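Local atomic coordinates of putative peptide ABC-transport system periplasmic peptide-binding protein (Campylobacter jejuni, PDB entry 4OEV), a protein that binds nickel(II), here together with oxalate, as the extracytoplasmic component of an ABC-type importer in Campylobacter jejuni. Residues V71-G76 against I158-Y163; Y264-E269 against I455-L460. All blocks are in the same frame, centred on the assembly; numbering follows the deposited sequence.

How the contacts relate
Contact 1 and contact 2 lie on opposite sides of the chain's centre, about 44 Å apart between centres, and share no element. The five touching residues of contact 2 are all buried, whereas contact 1 includes partly exposed ones such as His74, Asp75 and Ile158. Contact 1 joins two loops through a histidine ring N-H and a peptide N-H donating to backbone carbonyls, a water between two carbonyls, and glycine and threonine groups against aromatic rings. Contact 2 sets the junction of helices 256-265 and 268-274 against strand 454-467; aliphatic tips meet there beside a lysine that reaches a strand carbonyl. Its Leu457 side chain is about 11 Å from the oxalate.

Contact 1. Residues V71-G76 against I158-Y163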
loop_
_atom_site.group_PDB
_atom_site.type_symbol
_atom_site.label_atom_id
_atom_site.label_comp_id
_atom_site.label_asym_id
_atom_site.label_seq_id
_atom_site.Cartn_x
_atom_site.Cartn_y
_atom_site.Cartn_z
ATOM N N VAL A 71 28.617 -8.374 2.576
ATOM C CA VAL A 71 27.858 -7.322 1.909
ATOM C C VAL A 71 28.559 -5.966 1.908
ATOM O O VAL A 71 29.112 -5.545 2.919
ATOM C CB VAL A 71 26.466 -7.169 2.560
ATOM C CG1 VAL A 71 25.709 -5.989 1.954
ATOM C CG2 VAL A 71 25.691 -8.494 2.462
ATOM N N LEU A 72 28.570 -5.311 0.758
ATOM C CA LEU A 72 29.024 -3.930 0.660
ATOM C C LEU A 72 27.844 -2.970 0.401
ATOM O O LEU A 72 26.931 -3.308 -0.343
ATOM C CB LEU A 72 30.025 -3.759 -0.469
ATOM C CG LEU A 72 31.512 -4.056 -0.242
ATOM C CD1 LEU A 72 31.752 -4.795 1.089
ATOM C CD2 LEU A 72 32.047 -4.785 -1.456
ATOM N N TRP A 73 27.906 -1.791 1.030
ATOM C CA TRP A 73 27.142 -0.606 0.641
ATOM C C TRP A 73 27.647 -0.144 -0.724
ATOM O O TRP A 73 28.736 -0.499 -1.121
ATOM C CB TRP A 73 27.322 0.531 1.650
ATOM C CG TRP A 73 26.767 0.269 3.016
ATOM C CD1 TRP A 73 27.466 -0.061 4.154
ATOM C CD2 TRP A 73 25.391 0.320 3.388
ATOM N NE1 TRP A 73 26.597 -0.215 5.212
ATOM C CE2 TRP A 73 25.319 0.014 4.771
ATOM C CE3 TRP A 73 24.206 0.589 2.683
ATOM C CZ2 TRP A 73 24.107 -0.021 5.465
ATOM C CZ3 TRP A 73 22.992 0.560 3.378
ATOM C CH2 TRP A 73 22.941 0.241 4.736
ATOM N N HIS A 74 26.884 0.689 -1.419
ATOM C CA HIS A 74 27.251 1.152 -2.746
ATOM C C HIS A 74 28.528 1.997 -2.771
ATOM O O HIS A 74 29.083 2.219 -3.849
ATOM C CB HIS A 74 26.082 1.923 -3.361
ATOM C CG HIS A 74 24.879 1.068 -3.591
ATOM N ND1 HIS A 74 23.597 1.577 -3.732
ATOM C CD2 HIS A 74 24.764 -0.279 -3.697
ATOM C CE1 HIS A 74 22.752 0.579 -3.902
ATOM N NE2 HIS A 74 23.432 -0.556 -3.892
ATOM N N ASP A 75 29.004 2.444 -1.602
ATOM C CA ASP A 75 30.211 3.277 -1.565
ATOM C C ASP A 75 31.458 2.505 -1.124
ATOM O O ASP A 75 32.487 3.111 -0.836
ATOM C CB ASP A 75 30.015 4.520 -0.678
ATOM C CG ASP A 75 29.765 4.188 0.779
ATOM O OD1 ASP A 75 29.655 2.989 1.125
ATOM O OD2 ASP A 75 29.587 5.154 1.561
ATOM N N GLY A 76 31.345 1.184 -1.019
ATOM C CA GLY A 76 32.501 0.347 -0.745
ATOM C C GLY A 76 32.593 -0.089 0.700
ATOM O O GLY A 76 33.227 -1.101 0.993
ATOM N N ILE A 158 22.552 5.996 -0.658
ATOM C CA ILE A 158 23.519 4.920 -0.758
ATOM C C ILE A 158 22.904 3.699 -0.054
ATOM O O ILE A 158 22.472 3.810 1.100
ATOM C CB ILE A 158 24.873 5.305 -0.105
ATOM C CG1 ILE A 158 25.617 6.358 -0.935
ATOM C CG2 ILE A 158 25.722 4.078 0.098
ATOM C CD1 ILE A 158 26.106 5.848 -2.309
ATOM N N GLY A 159 22.841 2.549 -0.732
ATOM C CA GLY A 159 22.215 1.366 -0.145
ATOM C C GLY A 159 22.970 0.056 -0.362
ATOM O O GLY A 159 24.123 0.050 -0.846
ATOM N N THR A 160 22.355 -1.064 0.015
ATOM C CA THR A 160 22.967 -2.361 -0.251
ATOM C C THR A 160 22.226 -3.044 -1.423
ATOM O O THR A 160 22.576 -4.160 -1.786
ATOM C CB THR A 160 22.909 -3.308 0.955
ATOM O OG1 THR A 160 21.570 -3.274 1.463
ATOM C CG2 THR A 160 23.891 -2.887 2.112
ATOM N N GLY A 161 21.232 -2.367 -2.014
ATOM C CA GLY A 161 20.348 -2.980 -3.016
ATOM C C GLY A 161 20.966 -3.327 -4.386
ATOM O O GLY A 161 22.181 -3.174 -4.572
ATOM N N PRO A 162 20.150 -3.875 -5.333
ATOM C CA PRO A 162 20.681 -4.280 -6.661
ATOM C C PRO A 162 21.059 -3.123 -7.590
ATOM O O PRO A 162 21.768 -3.297 -8.590
ATOM C CB PRO A 162 19.529 -5.080 -7.283
ATOM C CG PRO A 162 18.223 -4.521 -6.571
ATOM C CD PRO A 162 18.754 -4.317 -5.128
ATOM N N TYR A 163 20.599 -1.935 -7.258
ATOM C CA TYR A 163 20.776 -0.802 -8.143
ATOM C C TYR A 163 21.345 0.427 -7.442
ATOM O O TYR A 163 20.855 0.844 -6.379
ATOM C CB TYR A 163 19.436 -0.459 -8.809
ATOM C CG TYR A 163 19.178 -1.324 -10.018
ATOM C CD1 TYR A 163 19.835 -1.054 -11.213
ATOM C CD2 TYR A 163 18.302 -2.411 -9.979
ATOM C CE1 TYR A 163 19.642 -1.831 -12.333
ATOM C CE2 TYR A 163 18.108 -3.215 -11.126
ATOM C CZ TYR A 163 18.787 -2.902 -12.293
ATOM O OH TYR A 163 18.669 -3.644 -13.470
HETATM O O HOH W 1 25.058 -5.194 -1.933
#
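Ile158 meets the Trp73-Gly76 type I beta turn with two branches: CG2 lies against Trp73 CB (4.2 Å) and CD1 against His74 CB. Gly159 follows, its carbonyl pointing at the start of the turn. Gly159 O accepts the backbone N-H of His74 (2.9 Å), although the N-H is bent to 131°, and also lies over one face of the imidazole. On the other side of the glycine, its carbonyl carbon comes within 3.3 Å of Trp73 CE3, at the indole edge. Thr160 sets CG2 over the face of the indole six-membered ring, a CH-pi contact 3.7 Å from the ring centroid, while Val71 CG1 packs on the same methyl at 3.6 Å. With chi1 at 47°, OG1 lies between the backbone N and the carbonyl carbon, where it hydrogen-bonds to Ser35 OG. Thr160 O receives a water (2.7 Å) that also donates to Leu72 O. Gly161 O takes His74 NE2-H at 3.0 Å in a nearly straight bond of 170°. This acceptor lies close to the imidazole plane, but the donor stands above the carbonyl plane. The bond would fix the ring's rotation and place the proton on NE2. Asn179 also donates to Gly161 O. Helix 140-143 lies against Ile158 and Asp75, helix 30-33 against His74, and Tyr163 begins strand 163-169, an outer strand of its four-stranded sheet.

Contact 2. Residues Y264-E269 against I455-L460; sequences YAVDKE and IFLAYL
Lys268 and Val266 approach strand 454-467 from the junction where helix 256-265 gives way to helix 268-274. The lysine carries the polar part: NZ donates to Phe456 O at 2.8 Å, meeting the carbonyl at 140° and tilted 31° from its plane. Lys268 CD already lies 3.2 Å from Phe456 O, and the bend at chi3 (-147°) keeps CE beside the same oxygen. NZ has further acceptors in Ala283 O and Asn284 OD1, three neutral oxygens in all, which probably stabilise the buried ammonium. A water accepts the backbone N-H of Phe456 at 2.7 Å and sits at the edge of its phenyl ring; its link to NZ is weak. Just beyond, Leu457 and Ala458 form a classic beta bulge opposite Arg242, in the antiparallel sheet that strand 454-467 shares with strand 241-246. Val266 supplies the apolar part, dividing its two methyls between Ile455 and Leu457, two residues apart on the strand. CG1, anti to the backbone N, reaches Leu457 CD2 at 4.1 Å; CG2 meets Ile455 CD1 at the same distance. Phe355 of helix 342-357 touches both Val266 and Ile455, and Leu351 adds to the cover on Val266.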
loop_
_atom_site.group_PDB
_atom_site.type_symbol
_atom_site.label_atom_id
_atom_site.label_comp_id
_atom_site.label_asym_id
_atom_site.label_seq_id
_atom_site.Cartn_x
_atom_site.Cartn_y
_atom_site.Cartn_z
ATOM N N TYR A 264 -25.807 -0.354 1.697
ATOM C CA TYR A 264 -26.922 -1.145 1.134
ATOM C C TYR A 264 -27.349 -0.647 -0.242
ATOM O O TYR A 264 -28.021 -1.372 -1.017
ATOM C CB TYR A 264 -28.142 -1.136 2.080
ATOM C CG TYR A 264 -28.026 -2.076 3.271
ATOM C CD1 TYR A 264 -27.938 -3.447 3.092
ATOM C CD2 TYR A 264 -28.023 -1.587 4.574
ATOM C CE1 TYR A 264 -27.830 -4.309 4.181
ATOM C CE2 TYR A 264 -27.929 -2.429 5.654
ATOM C CZ TYR A 264 -27.829 -3.798 5.454
ATOM O OH TYR A 264 -27.697 -4.653 6.535
ATOM N N ALA A 265 -26.955 0.581 -0.567
ATOM C CA ALA A 265 -27.387 1.218 -1.794
ATOM C C ALA A 265 -26.595 0.778 -3.028
ATOM O O ALA A 265 -27.051 0.956 -4.155
ATOM C CB ALA A 265 -27.287 2.719 -1.649
ATOM N N VAL A 266 -25.396 0.256 -2.822
ATOM C CA VAL A 266 -24.503 -0.011 -3.956
ATOM C C VAL A 266 -24.562 -1.475 -4.421
ATOM O O VAL A 266 -24.339 -2.394 -3.635
ATOM C CB VAL A 266 -23.017 0.347 -3.586
ATOM C CG1 VAL A 266 -22.087 0.050 -4.805
ATOM C CG2 VAL A 266 -22.899 1.817 -3.182
ATOM N N ASP A 267 -24.841 -1.691 -5.701
ATOM C CA ASP A 267 -24.847 -3.038 -6.270
ATOM C C ASP A 267 -23.435 -3.389 -6.716
ATOM O O ASP A 267 -23.059 -3.165 -7.877
ATOM C CB ASP A 267 -25.853 -3.145 -7.446
ATOM C CG ASP A 267 -25.984 -4.566 -8.000
ATOM O OD1 ASP A 267 -25.348 -5.493 -7.454
ATOM O OD2 ASP A 267 -26.775 -4.767 -8.948
ATOM N N LYS A 268 -22.659 -3.924 -5.773
ATOM C CA LYS A 268 -21.253 -4.233 -5.992
ATOM C C LYS A 268 -21.074 -5.320 -7.044
ATOM O O LYS A 268 -20.097 -5.299 -7.799
ATOM C CB LYS A 268 -20.592 -4.690 -4.681
ATOM C CG LYS A 268 -20.722 -3.716 -3.545
ATOM C CD LYS A 268 -19.741 -4.077 -2.457
ATOM C CE LYS A 268 -20.255 -3.757 -1.090
ATOM N NZ LYS A 268 -19.232 -4.139 -0.007
ATOM N N GLU A 269 -21.986 -6.286 -7.092
ATOM C CA GLU A 269 -21.855 -7.350 -8.097
ATOM C C GLU A 269 -21.859 -6.760 -9.501
ATOM O O GLU A 269 -21.058 -7.148 -10.347
ATOM C CB GLU A 269 -22.975 -8.384 -7.977
ATOM C CG GLU A 269 -22.843 -9.330 -6.812
ATOM C CD GLU A 269 -21.660 -10.282 -6.960
ATOM O OE1 GLU A 269 -21.260 -10.579 -8.114
ATOM O OE2 GLU A 269 -21.127 -10.735 -5.916
ATOM N N ILE A 455 -17.313 2.295 2.252
ATOM C CA ILE A 455 -18.017 1.304 1.424
ATOM C C ILE A 455 -16.934 0.490 0.695
ATOM O O ILE A 455 -16.216 1.069 -0.153
ATOM C CB ILE A 455 -18.923 1.882 0.358
ATOM C CG1 ILE A 455 -19.995 2.782 0.993
ATOM C CG2 ILE A 455 -19.550 0.748 -0.390
ATOM C CD1 ILE A 455 -20.900 3.440 -0.044
ATOM N N PHE A 456 -16.736 -0.778 1.067
ATOM C CA PHE A 456 -15.727 -1.586 0.345
ATOM C C PHE A 456 -16.306 -1.947 -1.019
ATOM O O PHE A 456 -17.471 -2.298 -1.106
ATOM C CB PHE A 456 -15.349 -2.838 1.094
ATOM C CG PHE A 456 -14.397 -2.599 2.216
ATOM C CD1 PHE A 456 -13.031 -2.838 2.032
ATOM C CD2 PHE A 456 -14.836 -2.154 3.433
ATOM C CE1 PHE A 456 -12.117 -2.648 3.057
ATOM C CE2 PHE A 456 -13.884 -1.938 4.500
ATOM C CZ PHE A 456 -12.546 -2.205 4.281
ATOM N N LEU A 457 -15.497 -1.889 -2.064
ATOM C CA LEU A 457 -16.048 -2.107 -3.410
ATOM C C LEU A 457 -15.431 -3.338 -4.059
ATOM O O LEU A 457 -16.139 -4.311 -4.312
ATOM C CB LEU A 457 -15.826 -0.861 -4.258
ATOM C CG LEU A 457 -16.585 0.353 -3.705
ATOM C CD1 LEU A 457 -16.056 1.655 -4.350
ATOM C CD2 LEU A 457 -18.082 0.185 -4.019
ATOM N N ALA A 458 -14.114 -3.340 -4.311
ATOM C CA ALA A 458 -13.554 -4.468 -5.031
ATOM C C ALA A 458 -12.038 -4.654 -4.788
ATOM O O ALA A 458 -11.315 -3.680 -4.592
ATOM C CB ALA A 458 -13.801 -4.319 -6.518
ATOM N N TYR A 459 -11.599 -5.903 -4.837
ATOM C CA TYR A 459 -10.174 -6.254 -4.902
ATOM C C TYR A 459 -9.751 -6.327 -6.375
ATOM O O TYR A 459 -10.502 -6.824 -7.195
ATOM C CB TYR A 459 -9.918 -7.591 -4.225
ATOM C CG TYR A 459 -9.812 -7.486 -2.709
ATOM C CD1 TYR A 459 -8.577 -7.428 -2.076
ATOM C CD2 TYR A 459 -10.946 -7.502 -1.913
ATOM C CE1 TYR A 459 -8.471 -7.360 -0.672
ATOM C CE2 TYR A 459 -10.859 -7.413 -0.508
ATOM C CZ TYR A 459 -9.627 -7.356 0.102
ATOM O OH TYR A 459 -9.543 -7.273 1.479
ATOM N N LEU A 460 -8.583 -5.775 -6.699
ATOM C CA LEU A 460 -8.132 -5.656 -8.085
ATOM C C LEU A 460 -7.069 -6.676 -8.517
ATOM O O LEU A 460 -6.173 -7.047 -7.726
ATOM C CB LEU A 460 -7.567 -4.259 -8.303
ATOM C CG LEU A 460 -8.412 -3.099 -7.872
ATOM C CD1 LEU A 460 -7.628 -1.839 -8.179
ATOM C CD2 LEU A 460 -9.769 -3.109 -8.668
HETATM O O HOH W 2 -18.403 -2.184 2.689
#